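Local coordinates for protein probable endonuclease 4 (PDB 4HNO) that probably cleaves DNA at apurinic or apyrimidinic sites during base excision repair, using a cluster of bound metal ions to hydrolyse the phosphodiester bond, at residues Asp65-Ser73 with Cys101-His112; Leu76-Asp84 with Ile111-Thr119. All blocks are in the same frame, centred on the assembly; numbering follows the deposited sequence. Where two conformers were deposited one is given.

In the fold
Both contacts belong to the TIM barrel of the enzyme and share strand 108-115, with I111 and H112 common to the two. Their segments alternate along the chain: strand 69-72 comes first, then the loop 76-84, helix 84-104 and finally strand 108-115 with the turn beyond it. Interaction 1 pairs neighbouring parallel strands in the barrel wall, its centre about 10 Å from the centre of the chain. Interaction 2, whose centre lies about 22 Å from that of interaction 1, ties the loop leading into the helix to the far end of the same strand. The strand that carries zinc ligand H112 is thus held by sheet pairing before this residue and by the 76-84 loop after it.

Interaction 1: residues Asp65-Ser73 with Cys101-His112. With ZN (zinc ion), chain B.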
# COMPACT_ATOMS: atom_id res chain seq x y z
N ASP A 65 3.59 -14.47 8.37
CA ASP A 65 4.38 -13.49 9.10
C ASP A 65 3.55 -12.20 9.24
O ASP A 65 3.10 -11.64 8.24
CB ASP A 65 5.65 -13.26 8.28
CG ASP A 65 6.70 -12.40 8.99
OD1 ASP A 65 7.89 -12.53 8.63
OD2 ASP A 65 6.36 -11.56 9.83
N TRP A 66 3.35 -11.75 10.47
CA TRP A 66 2.58 -10.54 10.70
C TRP A 66 3.22 -9.28 10.11
O TRP A 66 2.55 -8.27 9.97
CB TRP A 66 2.32 -10.37 12.19
CG TRP A 66 1.32 -11.36 12.71
CD1 TRP A 66 1.58 -12.59 13.24
CD2 TRP A 66 -0.09 -11.20 12.75
NE1 TRP A 66 0.40 -13.21 13.60
CE2 TRP A 66 -0.64 -12.36 13.32
CE3 TRP A 66 -0.96 -10.17 12.37
CZ2 TRP A 66 -2.00 -12.53 13.52
CZ3 TRP A 66 -2.31 -10.34 12.57
CH2 TRP A 66 -2.82 -11.50 13.16
N GLU A 67 4.50 -9.32 9.75
CA GLU A 67 5.11 -8.19 9.05
C GLU A 67 4.75 -8.15 7.58
O GLU A 67 5.13 -7.23 6.89
CB GLU A 67 6.63 -8.23 9.18
CG GLU A 67 7.10 -7.84 10.54
CD GLU A 67 6.69 -6.43 10.89
OE1 GLU A 67 7.06 -5.50 10.13
OE2 GLU A 67 5.97 -6.25 11.90
N ASN A 68 4.00 -9.15 7.13
CA ASN A 68 3.62 -9.28 5.73
C ASN A 68 2.12 -9.12 5.51
O ASN A 68 1.64 -9.46 4.42
CB ASN A 68 4.04 -10.64 5.17
CG ASN A 68 5.55 -10.91 5.25
OD1 ASN A 68 6.38 -10.09 5.69
ND2 ASN A 68 5.91 -12.10 4.80
N ALA A 69 1.40 -8.62 6.51
CA ALA A 69 -0.05 -8.50 6.47
C ALA A 69 -0.40 -7.02 6.64
O ALA A 69 0.05 -6.38 7.60
CB ALA A 69 -0.69 -9.34 7.57
N PHE A 70 -1.20 -6.50 5.73
CA PHE A 70 -1.46 -5.08 5.66
C PHE A 70 -2.94 -4.81 5.46
O PHE A 70 -3.61 -5.55 4.74
CB PHE A 70 -0.71 -4.46 4.44
CG PHE A 70 0.75 -4.76 4.43
CD1 PHE A 70 1.23 -5.92 3.84
CD2 PHE A 70 1.67 -3.89 5.01
CE1 PHE A 70 2.57 -6.19 3.80
CE2 PHE A 70 3.01 -4.16 4.99
CZ PHE A 70 3.46 -5.32 4.37
N CYS A 71 -3.44 -3.71 6.01
CA CYS A 71 -4.73 -3.19 5.62
C CYS A 71 -4.54 -1.98 4.71
O CYS A 71 -3.60 -1.21 4.87
CB CYS A 71 -5.59 -2.77 6.80
SG CYS A 71 -6.48 -4.10 7.63
N HIS A 72 -5.44 -1.82 3.75
CA HIS A 72 -5.56 -0.60 2.95
C HIS A 72 -6.80 0.14 3.42
O HIS A 72 -7.86 -0.43 3.56
CB HIS A 72 -5.71 -0.93 1.46
CG HIS A 72 -5.41 0.21 0.53
ND1 HIS A 72 -6.10 1.40 0.53
CD2 HIS A 72 -4.48 0.33 -0.45
CE1 HIS A 72 -5.59 2.20 -0.41
NE2 HIS A 72 -4.61 1.57 -1.02
N SER A 73 -6.64 1.43 3.68
CA SER A 73 -7.68 2.31 4.15
C SER A 73 -8.71 2.50 3.06
O SER A 73 -8.42 2.36 1.87
CB SER A 73 -7.02 3.63 4.55
OG SER A 73 -7.89 4.63 4.97
N CYS A 101 -7.69 -2.63 12.70
CA CYS A 101 -6.38 -3.27 12.59
C CYS A 101 -5.93 -3.80 13.94
O CYS A 101 -5.47 -4.93 14.05
CB CYS A 101 -5.35 -2.28 12.06
SG CYS A 101 -5.55 -1.81 10.34
N ARG A 102 -6.04 -2.97 14.97
CA ARG A 102 -5.57 -3.34 16.30
C ARG A 102 -6.32 -4.59 16.79
O ARG A 102 -5.71 -5.47 17.38
CB ARG A 102 -5.73 -2.14 17.24
CG ARG A 102 -5.24 -2.28 18.66
CD ARG A 102 -3.73 -2.14 18.89
NE ARG A 102 -3.02 -3.30 18.39
CZ ARG A 102 -2.93 -4.46 19.04
NH1 ARG A 102 -2.25 -5.45 18.48
NH2 ARG A 102 -3.49 -4.64 20.25
N LYS A 103 -7.62 -4.68 16.54
CA LYS A 103 -8.39 -5.84 16.99
C LYS A 103 -7.98 -7.12 16.25
O LYS A 103 -7.94 -8.19 16.85
CB LYS A 103 -9.89 -5.56 16.86
CG LYS A 103 -10.72 -6.64 17.52
CD LYS A 103 -12.17 -6.29 17.67
CE LYS A 103 -12.91 -7.43 18.38
NZ LYS A 103 -14.33 -7.12 18.62
N LEU A 104 -7.70 -7.00 14.96
CA LEU A 104 -7.24 -8.13 14.16
C LEU A 104 -5.78 -8.51 14.41
O LEU A 104 -5.38 -9.62 14.06
CB LEU A 104 -7.41 -7.83 12.67
CG LEU A 104 -8.83 -7.69 12.17
CD1 LEU A 104 -8.83 -7.25 10.71
CD2 LEU A 104 -9.63 -8.98 12.34
N GLY A 105 -5.00 -7.59 14.97
CA GLY A 105 -3.57 -7.75 15.10
C GLY A 105 -2.76 -7.21 13.92
O GLY A 105 -1.54 -7.32 13.92
N ILE A 106 -3.42 -6.63 12.94
CA ILE A 106 -2.72 -6.08 11.78
C ILE A 106 -1.93 -4.85 12.23
O ILE A 106 -2.42 -3.98 12.95
CB ILE A 106 -3.74 -5.74 10.67
CG1 ILE A 106 -4.39 -7.00 10.10
CG2 ILE A 106 -3.12 -4.90 9.58
CD1 ILE A 106 -3.52 -7.80 9.19
N ARG A 107 -0.70 -4.79 11.73
CA ARG A 107 0.28 -3.83 12.20
C ARG A 107 0.36 -2.54 11.37
O ARG A 107 0.94 -1.57 11.80
CB ARG A 107 1.64 -4.53 12.22
CG ARG A 107 1.69 -5.65 13.22
CD ARG A 107 3.03 -6.36 13.21
NE ARG A 107 2.99 -7.45 14.19
CZ ARG A 107 3.96 -8.34 14.35
NH1 ARG A 107 5.04 -8.28 13.60
NH2 ARG A 107 3.83 -9.30 15.25
N TYR A 108 -0.22 -2.59 10.17
CA TYR A 108 -0.01 -1.55 9.16
C TYR A 108 -1.33 -1.20 8.49
O TYR A 108 -2.08 -2.08 8.07
CB TYR A 108 0.92 -2.05 8.07
CG TYR A 108 2.30 -2.36 8.54
CD1 TYR A 108 2.79 -3.65 8.57
CD2 TYR A 108 3.12 -1.33 8.96
CE1 TYR A 108 4.08 -3.90 9.03
CE2 TYR A 108 4.38 -1.57 9.43
CZ TYR A 108 4.87 -2.86 9.46
OH TYR A 108 6.15 -3.05 9.94
N LEU A 109 -1.55 0.10 8.33
CA LEU A 109 -2.73 0.64 7.65
C LEU A 109 -2.23 1.61 6.59
O LEU A 109 -1.67 2.66 6.92
CB LEU A 109 -3.65 1.35 8.65
CG LEU A 109 -4.90 1.99 8.04
CD1 LEU A 109 -5.79 0.98 7.34
CD2 LEU A 109 -5.67 2.70 9.13
N ASN A 110 -2.43 1.25 5.34
CA ASN A 110 -1.92 1.99 4.19
C ASN A 110 -2.96 2.97 3.67
O ASN A 110 -4.09 2.56 3.36
CB ASN A 110 -1.57 0.97 3.10
CG ASN A 110 -1.09 1.62 1.83
OD1 ASN A 110 0.10 1.81 1.63
ND2 ASN A 110 -2.02 1.96 0.97
N ILE A 111 -2.58 4.23 3.54
CA ILE A 111 -3.47 5.27 3.05
C ILE A 111 -2.85 6.00 1.86
O ILE A 111 -1.66 6.16 1.74
CB ILE A 111 -3.80 6.31 4.18
CG1 ILE A 111 -2.62 7.24 4.50
CG2 ILE A 111 -4.29 5.65 5.44
CD1 ILE A 111 -3.01 8.48 5.30
N HIS A 112 -3.72 6.51 1.00
CA HIS A 112 -3.34 7.55 0.06
C HIS A 112 -3.42 8.88 0.82
O HIS A 112 -4.41 9.13 1.51
CB HIS A 112 -4.30 7.58 -1.12
CG HIS A 112 -4.30 6.32 -1.92
ND1 HIS A 112 -4.89 6.21 -3.15
CD2 HIS A 112 -3.72 5.13 -1.69
CE1 HIS A 112 -4.72 4.98 -3.61
NE2 HIS A 112 -4.05 4.28 -2.71
ZN ZN B . -3.53 2.38 -2.57
O HOH W 1 0.14 -7.04 10.23
O HOH W 2 -3.29 1.26 -4.11
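C71 and H72 pair with L109 and N110 as neighbouring parallel strands of the TIM barrel, joined through helix 84-104 in a beta-alpha-beta crossover. Three backbone bonds stitch them: C71 N to Y108 O, N110 N to C71 O, and S73 N to N110 O, the last nearly straight at 177°. Before the strands pair directly, a water bridges them, donating to W66 O and A69 O and accepting from R107 N.

E67 OE1 accepts from Y108 OH at 2.6 Å on its syn lone pair, while OE2 takes R107 NH1 at 2.8 Å on its anti lone pair, making a salt bridge in the guanidinium plane. W66 CB rests on one face of the R107 guanidinium, over its centre, 3.4 Å from CZ. After the helix, L104 O, which has no polar partner, lies at the indole edge, 3.3 Å from W66 CH2. G105 suits the turn because its positive phi would press a CB against L104 O, with W66 CZ3 also close.

On the helix-facing side the small side chains of A69 and C71 leave room for the larger I106 and L109: A69 CB meets I106 CD1 at 3.6 Å, and C71 CB packs on C101 SG and L109 CD1. S73 OG bonds to E97 of helix 84-104. On the barrel interior, N110 ND2 lies over one face of the H72 imidazole without bonding to it; its hydrogen bond goes to E147, and N110 OD1 bonds to T179. H72 has its CG anti to the backbone N (chi1 -162°), and ND1 donates to S73 O in the ring plane, which fixes the ring's rotation and leaves NE2 for the metal. H72 NE2 and H112 NE2 each bind the zinc ion at 2.0 Å, beside E147 and a water.

Interaction 2: residues Leu76-Asp84 with Ile111-Thr119; sequences LINLASPKD and IHPGSHLGT. With ZN (zinc ion), chain B.
N78 is swung fully away from its own backbone nitrogen (chi1 -179°), which carries its CONH2 group across to S115. With chi2 at 7°, OD1 turns back nearly eclipsed with CA, close to both A80 N and S115 N. OD1 accepts from S115 N at 2.9 Å, and ND2 donates to S115 O at 3.1 Å, in the amide plane and on a lone pair of the carbonyl. A80 N also donates to OD1, closing an Asx turn, from the face opposite S115 N. Asparagine suits the place because one flat group supplies both donor and acceptor, and three bonds hold its amide.

G114 CA passes 3.1 Å from N78 OD1, so close that a CB there would clash with the amide. A80 CB rests on the S115 backbone, where a small side chain fits. Farther out, P82 lies against the type I' turn 116-119: its CD touches L117 CD1 at 4.0 Å, and its CB lies 3.6 Å from T119 OG1, which donates to H116 O. Toward the metal site, waters link I77 O to H112 O and L79 N to P113 O.

The loop is wedged between helices, L79 packing on V91 and L94 of helix 84-104 and on L132 of helix 121-136. R127 of the latter donates to A80 O and T119 OG1, while G114 and H116 pair with strand 155-156 and its approach.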
# COMPACT_ATOMS: atom_id res chain seq x y z
N LEU A 76 -12.93 6.48 0.72
CA LEU A 76 -13.61 7.75 1.10
C LEU A 76 -12.73 8.71 1.88
O LEU A 76 -12.94 9.91 1.86
CB LEU A 76 -14.83 7.46 1.99
CG LEU A 76 -15.93 6.53 1.51
CD1 LEU A 76 -17.15 6.75 2.40
CD2 LEU A 76 -16.23 6.79 0.07
N ILE A 77 -11.82 8.17 2.68
CA ILE A 77 -11.06 9.00 3.59
C ILE A 77 -10.16 9.95 2.80
O ILE A 77 -9.45 9.53 1.88
CB ILE A 77 -10.26 8.10 4.51
CG1 ILE A 77 -11.21 7.41 5.50
CG2 ILE A 77 -9.13 8.85 5.22
CD1 ILE A 77 -10.59 6.21 6.18
N ASN A 78 -10.21 11.22 3.15
CA ASN A 78 -9.41 12.23 2.47
C ASN A 78 -9.01 13.30 3.47
O ASN A 78 -9.71 14.30 3.66
CB ASN A 78 -10.17 12.84 1.31
CG ASN A 78 -9.33 13.86 0.58
OD1 ASN A 78 -8.14 14.02 0.87
ND2 ASN A 78 -9.95 14.59 -0.34
N LEU A 79 -7.86 13.07 4.09
CA LEU A 79 -7.34 13.99 5.10
C LEU A 79 -6.83 15.31 4.52
O LEU A 79 -6.50 16.21 5.28
CB LEU A 79 -6.20 13.34 5.88
CG LEU A 79 -6.55 12.11 6.71
CD1 LEU A 79 -5.26 11.59 7.37
CD2 LEU A 79 -7.61 12.39 7.74
N ALA A 80 -6.77 15.42 3.19
CA ALA A 80 -6.43 16.70 2.57
C ALA A 80 -7.66 17.50 2.16
O ALA A 80 -7.51 18.60 1.65
CB ALA A 80 -5.53 16.50 1.36
N SER A 81 -8.85 16.97 2.37
CA SER A 81 -10.03 17.64 1.86
C SER A 81 -10.14 19.05 2.41
O SER A 81 -9.98 19.27 3.61
CB SER A 81 -11.29 16.90 2.27
OG SER A 81 -12.43 17.62 1.82
N PRO A 82 -10.48 20.01 1.56
CA PRO A 82 -10.74 21.38 2.04
C PRO A 82 -12.16 21.54 2.57
O PRO A 82 -12.53 22.66 2.92
CB PRO A 82 -10.53 22.21 0.77
CG PRO A 82 -10.99 21.31 -0.31
CD PRO A 82 -10.53 19.92 0.10
N LYS A 83 -12.94 20.47 2.59
CA LYS A 83 -14.28 20.47 3.16
C LYS A 83 -14.19 19.93 4.57
O LYS A 83 -13.85 18.78 4.79
CB LYS A 83 -15.22 19.62 2.31
CG LYS A 83 -15.17 19.94 0.82
CD LYS A 83 -15.35 21.40 0.47
CE LYS A 83 -15.20 21.64 -1.04
NZ LYS A 83 -15.98 20.68 -1.87
N ASP A 84 -14.51 20.76 5.55
CA ASP A 84 -14.33 20.34 6.92
C ASP A 84 -15.17 19.12 7.30
O ASP A 84 -14.72 18.31 8.09
CB ASP A 84 -14.64 21.50 7.85
CG ASP A 84 -14.44 21.13 9.29
OD1 ASP A 84 -13.29 20.83 9.66
OD2 ASP A 84 -15.43 21.08 10.04
N ILE A 111 -2.58 4.23 3.54
CA ILE A 111 -3.47 5.27 3.05
C ILE A 111 -2.85 6.00 1.86
O ILE A 111 -1.66 6.16 1.74
CB ILE A 111 -3.80 6.31 4.18
CG1 ILE A 111 -2.62 7.24 4.50
CG2 ILE A 111 -4.29 5.65 5.44
CD1 ILE A 111 -3.01 8.48 5.30
N HIS A 112 -3.72 6.51 1.00
CA HIS A 112 -3.34 7.55 0.06
C HIS A 112 -3.42 8.88 0.82
O HIS A 112 -4.41 9.13 1.51
CB HIS A 112 -4.30 7.58 -1.12
CG HIS A 112 -4.30 6.32 -1.92
ND1 HIS A 112 -4.89 6.21 -3.15
CD2 HIS A 112 -3.72 5.13 -1.69
CE1 HIS A 112 -4.72 4.98 -3.61
NE2 HIS A 112 -4.05 4.28 -2.71
N PRO A 113 -2.42 9.73 0.72
CA PRO A 113 -2.42 10.95 1.53
C PRO A 113 -3.67 11.80 1.43
O PRO A 113 -4.15 12.28 2.46
CB PRO A 113 -1.18 11.69 1.02
CG PRO A 113 -0.24 10.57 0.62
CD PRO A 113 -1.15 9.55 -0.02
N GLY A 114 -4.17 12.00 0.23
CA GLY A 114 -5.37 12.78 0.04
C GLY A 114 -5.27 13.67 -1.19
O GLY A 114 -4.26 13.72 -1.89
N SER A 115 -6.38 14.36 -1.45
CA SER A 115 -6.45 15.34 -2.52
C SER A 115 -6.94 16.67 -1.95
O SER A 115 -7.95 16.71 -1.25
CB SER A 115 -7.40 14.91 -3.61
OG SER A 115 -7.64 16.04 -4.47
N HIS A 116 -6.24 17.76 -2.30
CA HIS A 116 -6.63 19.09 -1.87
C HIS A 116 -7.66 19.75 -2.76
O HIS A 116 -8.10 20.87 -2.51
CB HIS A 116 -5.42 20.00 -1.73
CG HIS A 116 -4.59 20.09 -2.96
ND1 HIS A 116 -5.02 20.70 -4.11
CD2 HIS A 116 -3.36 19.60 -3.22
CE1 HIS A 116 -4.07 20.59 -5.02
NE2 HIS A 116 -3.06 19.92 -4.51
N LEU A 117 -8.05 19.05 -3.82
CA LEU A 117 -9.09 19.54 -4.75
C LEU A 117 -8.80 20.93 -5.34
O LEU A 117 -9.71 21.70 -5.67
CB LEU A 117 -10.46 19.51 -4.07
CG LEU A 117 -11.10 18.12 -3.92
CD1 LEU A 117 -10.38 17.30 -2.86
CD2 LEU A 117 -12.59 18.20 -3.60
N GLY A 118 -7.51 21.23 -5.51
CA GLY A 118 -7.07 22.49 -6.10
C GLY A 118 -6.94 23.67 -5.14
O GLY A 118 -6.91 24.81 -5.57
N THR A 119 -6.85 23.40 -3.85
CA THR A 119 -6.75 24.44 -2.82
C THR A 119 -5.35 24.56 -2.22
O THR A 119 -5.16 25.29 -1.24
CB THR A 119 -7.75 24.21 -1.68
OG1 THR A 119 -7.43 23.01 -0.97
CG2 THR A 119 -9.18 24.15 -2.21
ZN ZN B . -3.53 2.38 -2.57
O HOH W 3 -7.12 9.91 0.38
O HOH W 4 -6.78 8.46 2.25
O HOH W 5 -6.25 10.87 3.59
O HOH W 2 -3.29 1.26 -4.11